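Local coordinates for protein glucanase (Clostridium thermocellum, PDB 5GXX) that probably hydrolyses beta-1,4-glucosidic bonds in cellulose as a family 9 endoglucanase of the cellulosome, its catalytic domain being followed by a cellulose-binding-type module, at residues D444-A456 / L576-V588. The protein carries 1 engineered substitution. Numbering follows the deposited sequence.
Sequences DDEFFVEAAINQA and LTRELAKTKYMPV
Lys-582 lies over one face of the Phe-448 ring, with CD offset toward the rim, and CG of Glu-450 sits at the ring's edge. The CH-pi contact runs 4.0 Å from Lys-582 CD to the centroid of the Phe-448 ring. The guanidinium of Arg-578 takes CG2 of Ile-453 over one face, 3.9 Å from NH1. With CG anti to the backbone N (chi1 -174°) and a bend at chi3, Lys-582 crosses the ring and carries NZ to Asp-445. That salt bridge measures 2.5 Å from Lys-582 NZ to Asp-445 OD2, unusually short, so the exact length is doubtful. It uses the anti lone pair of the carboxylate.

The backbones pair as antiparallel strands. Ala-451 N gives a hydrogen bond to Ala-581 O (2.9 Å), and Ala-581 N returns one to Ala-451 O. Further along, Ile-453 N bonds to Thr-577 O at 2.7 Å. A water takes the N-H of Val-449 and donates to the carbonyls of Thr-583 and Met-586.

On the other face from Lys-582, Ala-451 CB meets Met-586 SD at 3.7 Å and Leu-576 CD2 at 3.9 Å. Val-449 adds CG2 against Val-588 CG2.

The contact lies in the cellulose-binding-type module. Strand 447-456 is held between 581-583 and 460-469 in one antiparallel sheet. After 581-583, at the edge of this sheet, the chain crosses to a second sheet at Val-588, beside Ile-595 of the neighbouring strand 593-596. Val-449 packs on Val-588 and on Tyr-483 of strand 481-488, joining the two sheets as a beta sandwich.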
ATOM      1  N   ASP A 444      25.952  -6.219  18.606  1.00 23.20           N
ATOM      2  CA  ASP A 444      25.699  -4.952  17.935  1.00 23.36           C
ATOM      3  C   ASP A 444      24.476  -4.312  18.585  1.00 22.93           C
ATOM      4  O   ASP A 444      23.986  -4.820  19.598  1.00 22.49           O
ATOM      5  CB  ASP A 444      25.697  -5.056  16.397  1.00 22.69           C
ATOM      6  CG  ASP A 444      24.925  -6.252  15.857  1.00 24.17           C
ATOM      7  OD1 ASP A 444      23.947  -6.698  16.491  1.00 26.08           O
ATOM      8  OD2 ASP A 444      25.282  -6.723  14.755  1.00 27.27           O
ATOM      9  N   ASP A 445      24.031  -3.167  18.072  1.00 24.04           N
ATOM     10  CA  ASP A 445      22.962  -2.415  18.731  1.00 23.72           C
ATOM     11  C   ASP A 445      21.591  -3.069  18.586  1.00 22.05           C
ATOM     12  O   ASP A 445      21.256  -3.615  17.530  1.00 23.79           O
ATOM     13  CB  ASP A 445      22.962  -0.962  18.246  1.00 25.71           C
ATOM     14  CG  ASP A 445      24.197  -0.190  18.693  1.00 28.51           C
ATOM     15  OD1 ASP A 445      24.714  -0.404  19.815  1.00 31.10           O
ATOM     16  OD2 ASP A 445      24.645   0.670  17.904  1.00 30.69           O
ATOM     17  N   GLU A 446      20.844  -3.088  19.684  1.00 20.37           N
ATOM     18  CA  GLU A 446      19.543  -3.762  19.724  1.00 17.83           C
ATOM     19  C   GLU A 446      18.331  -2.830  19.668  1.00 18.91           C
ATOM     20  O   GLU A 446      17.511  -2.919  18.752  1.00 20.67           O
ATOM     21  CB  GLU A 446      19.451  -4.694  20.930  1.00 18.03           C
ATOM     22  CG  GLU A 446      20.454  -5.842  20.892  1.00 15.57           C
ATOM     23  CD  GLU A 446      20.362  -6.718  22.120  1.00 16.07           C
ATOM     24  OE1 GLU A 446      20.748  -6.285  23.224  1.00 18.63           O
ATOM     25  OE2 GLU A 446      19.912  -7.877  21.977  1.00 13.96           O
ATOM     26  N   PHE A 447      18.224  -1.948  20.653  1.00 17.92           N
ATOM     27  CA  PHE A 447      17.169  -0.941  20.693  1.00 17.31           C
ATOM     28  C   PHE A 447      17.789   0.427  20.472  1.00 18.56           C
ATOM     29  O   PHE A 447      18.709   0.825  21.192  1.00 19.55           O
ATOM     30  CB  PHE A 447      16.473  -0.972  22.057  1.00 17.00           C
ATOM     31  CG  PHE A 447      15.705  -2.246  22.317  1.00 16.94           C
ATOM     32  CD1 PHE A 447      16.346  -3.368  22.843  1.00 17.82           C
ATOM     33  CD2 PHE A 447      14.362  -2.339  21.972  1.00 19.18           C
ATOM     34  CE1 PHE A 447      15.639  -4.531  23.077  1.00 14.38           C
ATOM     35  CE2 PHE A 447      13.639  -3.498  22.180  1.00 17.54           C
ATOM     36  CZ  PHE A 447      14.284  -4.613  22.726  1.00 16.24           C
ATOM     37  N   PHE A 448      17.250   1.159  19.498  1.00 17.10           N
ATOM     38  CA  PHE A 448      17.830   2.446  19.139  1.00 15.84           C
ATOM     39  C   PHE A 448      16.881   3.200  18.218  1.00 15.65           C
ATOM     40  O   PHE A 448      16.037   2.588  17.565  1.00 15.42           O
ATOM     41  CB  PHE A 448      19.188   2.244  18.452  1.00 15.57           C
ATOM     42  CG  PHE A 448      19.130   1.361  17.244  1.00 18.14           C
ATOM     43  CD1 PHE A 448      18.924   1.906  15.982  1.00 19.17           C
ATOM     44  CD2 PHE A 448      19.334  -0.008  17.365  1.00 18.95           C
ATOM     45  CE1 PHE A 448      18.875   1.096  14.858  1.00 17.97           C
ATOM     46  CE2 PHE A 448      19.289  -0.820  16.250  1.00 18.85           C
ATOM     47  CZ  PHE A 448      19.067  -0.265  14.991  1.00 17.62           C
ATOM     48  N   VAL A 449      17.044   4.515  18.159  1.00 16.50           N
ATOM     49  CA  VAL A 449      16.346   5.324  17.159  1.00 16.58           C
ATOM     50  C   VAL A 449      17.194   5.580  15.912  1.00 16.79           C
ATOM     51  O   VAL A 449      18.388   5.888  16.015  1.00 16.67           O
ATOM     52  CB  VAL A 449      15.949   6.675  17.761  1.00 17.18           C
ATOM     53  CG1 VAL A 449      15.366   7.587  16.689  1.00 16.09           C
ATOM     54  CG2 VAL A 449      14.979   6.460  18.903  1.00 16.84           C
ATOM     55  N   GLU A 450      16.553   5.471  14.752  1.00 16.41           N
ATOM     56  CA  GLU A 450      17.075   6.020  13.516  1.00 16.96           C
ATOM     57  C   GLU A 450      16.253   7.279  13.250  1.00 17.35           C
ATOM     58  O   GLU A 450      15.029   7.234  13.334  1.00 18.55           O
ATOM     59  CB  GLU A 450      16.879   5.054  12.352  1.00 17.42           C
ATOM     60  CG  GLU A 450      17.555   3.694  12.535  1.00 19.28           C
ATOM     61  CD  GLU A 450      17.168   2.708  11.448  1.00 20.29           C
ATOM     62  OE1 GLU A 450      15.980   2.320  11.373  1.00 18.75           O
ATOM     63  OE2 GLU A 450      18.069   2.318  10.672  1.00 23.94           O
ATOM     64  N   ALA A 451      16.920   8.385  12.930  1.00 17.47           N
ATOM     65  CA  ALA A 451      16.215   9.650  12.708  1.00 17.29           C
ATOM     66  C   ALA A 451      16.748  10.411  11.507  1.00 18.38           C
ATOM     67  O   ALA A 451      17.860  10.166  11.055  1.00 19.25           O
ATOM     68  CB  ALA A 451      16.282  10.518  13.956  1.00 17.35           C
ATOM     69  N   ALA A 452      15.922  11.310  10.974  1.00 18.59           N
ATOM     70  CA  ALA A 452      16.283  12.177   9.866  1.00 18.95           C
ATOM     71  C   ALA A 452      15.519  13.480  10.039  1.00 19.93           C
ATOM     72  O   ALA A 452      14.439  13.527  10.647  1.00 19.00           O
ATOM     73  CB  ALA A 452      15.949  11.538   8.522  1.00 19.04           C
ATOM     74  N   ILE A 453      16.117  14.548   9.519  1.00 19.72           N
ATOM     75  CA  ILE A 453      15.397  15.806   9.377  1.00 20.98           C
ATOM     76  C   ILE A 453      14.389  15.604   8.252  1.00 21.98           C
ATOM     77  O   ILE A 453      14.761  15.374   7.095  1.00 23.44           O
ATOM     78  CB  ILE A 453      16.345  16.968   9.066  1.00 21.26           C
ATOM     79  CG1 ILE A 453      17.350  17.130  10.203  1.00 22.96           C
ATOM     80  CG2 ILE A 453      15.538  18.246   8.846  1.00 21.05           C
ATOM     81  CD1 ILE A 453      18.658  17.777   9.778  1.00 27.15           C
ATOM     82  N   ASN A 454      13.107  15.629   8.603  1.00 22.02           N
ATOM     83  CA  ASN A 454      12.064  15.420   7.610  1.00 22.84           C
ATOM     84  C   ASN A 454      11.749  16.726   6.873  1.00 22.99           C
ATOM     85  O   ASN A 454      11.421  16.727   5.684  1.00 23.93           O
ATOM     86  CB  ASN A 454      10.823  14.805   8.255  1.00 21.23           C
ATOM     87  CG  ASN A 454       9.942  14.083   7.254  1.00 23.32           C
ATOM     88  OD1 ASN A 454      10.377  13.151   6.580  1.00 24.48           O
ATOM     89  ND2 ASN A 454       8.695  14.517   7.153  1.00 26.10           N
ATOM     90  N   GLN A 455      11.863  17.834   7.596  1.00 24.87           N
ATOM     91  CA  GLN A 455      11.726  19.170   7.028  1.00 26.73           C
ATOM     92  C   GLN A 455      12.282  20.157   8.041  1.00 26.90           C
ATOM     93  O   GLN A 455      12.002  20.058   9.237  1.00 25.18           O
ATOM     94  CB  GLN A 455      10.261  19.511   6.758  1.00 27.41           C
ATOM     95  CG  GLN A 455      10.078  20.721   5.849  1.00 31.18           C
ATOM     96  CD  GLN A 455       8.617  21.065   5.595  1.00 34.66           C
ATOM     97  OE1 GLN A 455       7.722  20.237   5.795  1.00 34.69           O
ATOM     98  NE2 GLN A 455       8.371  22.293   5.145  1.00 35.65           N
ATOM     99  N   ALA A 456      13.060  21.115   7.551  1.00 27.67           N
ATOM    100  CA  ALA A 456      13.568  22.200   8.380  1.00 27.91           C
ATOM    101  C   ALA A 456      12.924  23.483   7.871  1.00 28.21           C
ATOM    102  O   ALA A 456      12.669  23.624   6.678  1.00 28.90           O
ATOM    103  CB  ALA A 456      15.082  22.279   8.280  1.00 28.96           C
ATOM    104  N   LEU A 576      22.208  14.887  12.559  1.00 25.66           N
ATOM    105  CA  LEU A 576      21.082  14.451  11.727  1.00 24.88           C
ATOM    106  C   LEU A 576      21.216  14.975  10.305  1.00 25.35           C
ATOM    107  O   LEU A 576      21.644  16.110  10.085  1.00 26.52           O
ATOM    108  CB  LEU A 576      19.719  14.868  12.296  1.00 23.32           C
ATOM    109  CG  LEU A 576      19.286  14.259  13.632  1.00 23.27           C
ATOM    110  CD1 LEU A 576      17.853  14.667  13.950  1.00 21.64           C
ATOM    111  CD2 LEU A 576      19.422  12.740  13.614  1.00 24.25           C
ATOM    112  N   THR A 577      20.872  14.117   9.352  1.00 25.22           N
ATOM    113  CA  THR A 577      20.823  14.508   7.952  1.00 26.59           C
ATOM    114  C   THR A 577      19.393  14.255   7.481  1.00 26.47           C
ATOM    115  O   THR A 577      18.505  13.978   8.288  1.00 25.22           O
ATOM    116  CB  THR A 577      21.813  13.693   7.082  1.00 26.92           C
ATOM    117  OG1 THR A 577      21.402  12.318   7.046  1.00 28.36           O
ATOM    118  CG2 THR A 577      23.245  13.804   7.608  1.00 28.79           C
ATOM    119  N   ARG A 578      19.194  14.328   6.171  1.00 26.78           N
ATOM    120  CA  ARG A 578      17.891  14.102   5.563  1.00 27.11           C
ATOM    121  C   ARG A 578      17.667  12.631   5.231  1.00 27.07           C
ATOM    122  O   ARG A 578      16.615  12.263   4.704  1.00 26.59           O
ATOM    123  CB  ARG A 578      17.720  15.016   4.342  1.00 28.00           C
ATOM    124  CG  ARG A 578      17.517  16.470   4.764  1.00 30.87           C
ATOM    125  CD  ARG A 578      17.253  17.429   3.610  1.00 38.90           C
ATOM    126  NE  ARG A 578      16.290  18.471   3.980  1.00 44.84           N
ATOM    127  CZ  ARG A 578      16.458  19.382   4.938  1.00 46.47           C
ATOM    128  NH1 ARG A 578      17.567  19.417   5.673  1.00 47.53           N
ATOM    129  NH2 ARG A 578      15.497  20.270   5.166  1.00 46.04           N
ATOM    130  N   GLU A 579      18.654  11.792   5.546  1.00 26.85           N
ATOM    131  CA  GLU A 579      18.524  10.345   5.387  1.00 26.38           C
ATOM    132  C   GLU A 579      18.513   9.703   6.768  1.00 24.86           C
ATOM    133  O   GLU A 579      19.263  10.131   7.651  1.00 25.02           O
ATOM    134  CB  GLU A 579      19.660   9.765   4.543  1.00 27.54           C
ATOM    135  CG  GLU A 579      19.636  10.260   3.098  1.00 33.91           C
ATOM    136  CD  GLU A 579      18.393   9.802   2.344  1.00 39.55           C
ATOM    137  OE1 GLU A 579      18.290   8.598   2.016  1.00 43.76           O
ATOM    138  OE2 GLU A 579      17.516  10.648   2.072  1.00 43.86           O
ATOM    139  N   LEU A 580      17.670   8.690   6.948  1.00 23.88           N
ATOM    140  CA  LEU A 580      17.576   7.991   8.226  1.00 22.77           C
ATOM    141  C   LEU A 580      18.926   7.433   8.641  1.00 22.74           C
ATOM    142  O   LEU A 580      19.620   6.822   7.828  1.00 23.67           O
ATOM    143  CB  LEU A 580      16.580   6.839   8.141  1.00 22.51           C
ATOM    144  CG  LEU A 580      15.120   7.266   8.262  1.00 23.62           C
ATOM    145  CD1 LEU A 580      14.275   6.078   7.836  1.00 23.71           C
ATOM    146  CD2 LEU A 580      14.789   7.717   9.680  1.00 20.73           C
ATOM    147  N   ALA A 581      19.287   7.657   9.899  1.00 21.88           N
ATOM    148  CA  ALA A 581      20.507   7.096  10.463  1.00 22.02           C
ATOM    149  C   ALA A 581      20.323   6.879  11.954  1.00 21.49           C
ATOM    150  O   ALA A 581      19.672   7.679  12.625  1.00 21.81           O
ATOM    151  CB  ALA A 581      21.677   8.021  10.223  1.00 21.76           C
ATOM    152  N   LYS A 582      20.922   5.808  12.473  1.00 21.24           N
ATOM    153  CA  LYS A 582      20.972   5.598  13.914  1.00 20.59           C
ATOM    154  C   LYS A 582      21.552   6.834  14.598  1.00 20.80           C
ATOM    155  O   LYS A 582      22.528   7.424  14.121  1.00 22.19           O
ATOM    156  CB  LYS A 582      21.839   4.377  14.246  1.00 21.13           C
ATOM    157  CG  LYS A 582      21.838   4.005  15.720  1.00 21.56           C
ATOM    158  CD  LYS A 582      22.489   2.633  15.952  1.00 24.04           C
ATOM    159  CE  LYS A 582      23.911   2.617  15.423  1.00 28.47           C
ATOM    160  NZ  LYS A 582      24.473   1.234  15.446  1.00 27.61           N
ATOM    161  N   THR A 583      20.936   7.237  15.702  1.00 20.17           N
ATOM    162  CA  THR A 583      21.459   8.347  16.482  1.00 20.71           C
ATOM    163  C   THR A 583      21.528   8.025  17.964  1.00 21.43           C
ATOM    164  O   THR A 583      20.556   7.567  18.578  1.00 21.45           O
ATOM    165  CB  THR A 583      20.678   9.674  16.300  1.00 19.90           C
ATOM    166  OG1 THR A 583      21.140  10.616  17.274  1.00 21.89           O
ATOM    167  CG2 THR A 583      19.155   9.471  16.464  1.00 21.03           C
ATOM    168  N   LYS A 584      22.677   8.334  18.553  1.00 21.20           N
ATOM    169  CA  LYS A 584      22.818   8.104  19.979  1.00 21.32           C
ATOM    170  C   LYS A 584      22.250   9.251  20.803  1.00 20.75           C
ATOM    171  O   LYS A 584      22.119   9.127  22.018  1.00 21.02           O
ATOM    172  CB  LYS A 584      24.286   7.846  20.324  1.00 22.48           C
ATOM    173  CG  LYS A 584      25.159   9.087  20.230  1.00 23.02           C
ATOM    174  CD  LYS A 584      26.619   8.671  20.218  1.00 29.05           C
ATOM    175  CE  LYS A 584      27.492   9.781  20.754  1.00 33.22           C
ATOM    176  NZ  LYS A 584      28.770   9.187  21.232  1.00 37.66           N
ATOM    177  N   TYR A 585      21.865  10.340  20.132  1.00 20.80           N
ATOM    178  CA  TYR A 585      21.372  11.535  20.819  1.00 21.45           C
ATOM    179  C   TYR A 585      19.858  11.622  21.054  1.00 20.64           C
ATOM    180  O   TYR A 585      19.361  12.624  21.586  1.00 21.15           O
ATOM    181  CB  TYR A 585      21.898  12.790  20.123  1.00 21.52           C
ATOM    182  CG  TYR A 585      23.392  12.790  19.912  1.00 25.71           C
ATOM    183  CD1 TYR A 585      24.262  13.000  20.980  1.00 27.63           C
ATOM    184  CD2 TYR A 585      23.935  12.605  18.645  1.00 25.66           C
ATOM    185  CE1 TYR A 585      25.639  13.017  20.797  1.00 30.42           C
ATOM    186  CE2 TYR A 585      25.309  12.626  18.450  1.00 29.27           C
ATOM    187  CZ  TYR A 585      26.149  12.828  19.528  1.00 29.48           C
ATOM    188  OH  TYR A 585      27.513  12.847  19.329  1.00 32.72           O
ATOM    189  N   MET A 586      19.137  10.582  20.643  1.00 20.88           N
ATOM    190  CA  MET A 586      17.735  10.387  21.014  1.00 20.28           C
ATOM    191  C   MET A 586      17.659   9.090  21.826  1.00 19.63           C
ATOM    192  O   MET A 586      17.286   8.030  21.320  1.00 19.53           O
ATOM    193  CB  MET A 586      16.815  10.372  19.788  1.00 20.18           C
ATOM    194  CG  MET A 586      16.835  11.686  18.985  1.00 20.33           C
ATOM    195  SD  MET A 586      15.868  11.699  17.450  1.00 19.58           S
ATOM    196  CE  MET A 586      14.253  11.235  18.078  1.00 17.85           C
ATOM    197  N   PRO A 587      18.042   9.182  23.109  1.00 18.90           N
ATOM    198  CA  PRO A 587      18.203   7.964  23.906  1.00 19.90           C
ATOM    199  C   PRO A 587      16.900   7.200  24.107  1.00 20.05           C
ATOM    200  O   PRO A 587      15.820   7.789  24.179  1.00 20.71           O
ATOM    201  CB  PRO A 587      18.759   8.487  25.234  1.00 19.49           C
ATOM    202  CG  PRO A 587      18.241   9.896  25.323  1.00 19.54           C
ATOM    203  CD  PRO A 587      18.317  10.392  23.906  1.00 18.90           C
ATOM    204  N   VAL A 588      17.033   5.878  24.182  1.00 19.46           N
ATOM    205  CA  VAL A 588      15.915   4.966  24.374  1.00 17.87           C
ATOM    206  C   VAL A 588      15.923   4.478  25.814  1.00 18.88           C
ATOM    207  O   VAL A 588      17.000   4.222  26.376  1.00 17.86           O
ATOM    208  CB  VAL A 588      16.054   3.771  23.421  1.00 16.91           C
ATOM    209  CG1 VAL A 588      14.921   2.769  23.642  1.00 15.01           C
ATOM    210  CG2 VAL A 588      16.110   4.238  21.953  1.00 15.47           C
TER
HETATM  211  O   HOH W   1      18.660   6.022  19.814  1.00 17.10           O
HETATM  212  O   HOH W   2      18.801   3.990   8.659  1.00 40.12           O
HETATM  213  O   HOH W   3      19.995  11.395   9.998  1.00 23.89           O
HETATM  214  O   HOH W   4      14.525  13.888   4.947  1.00 35.98           O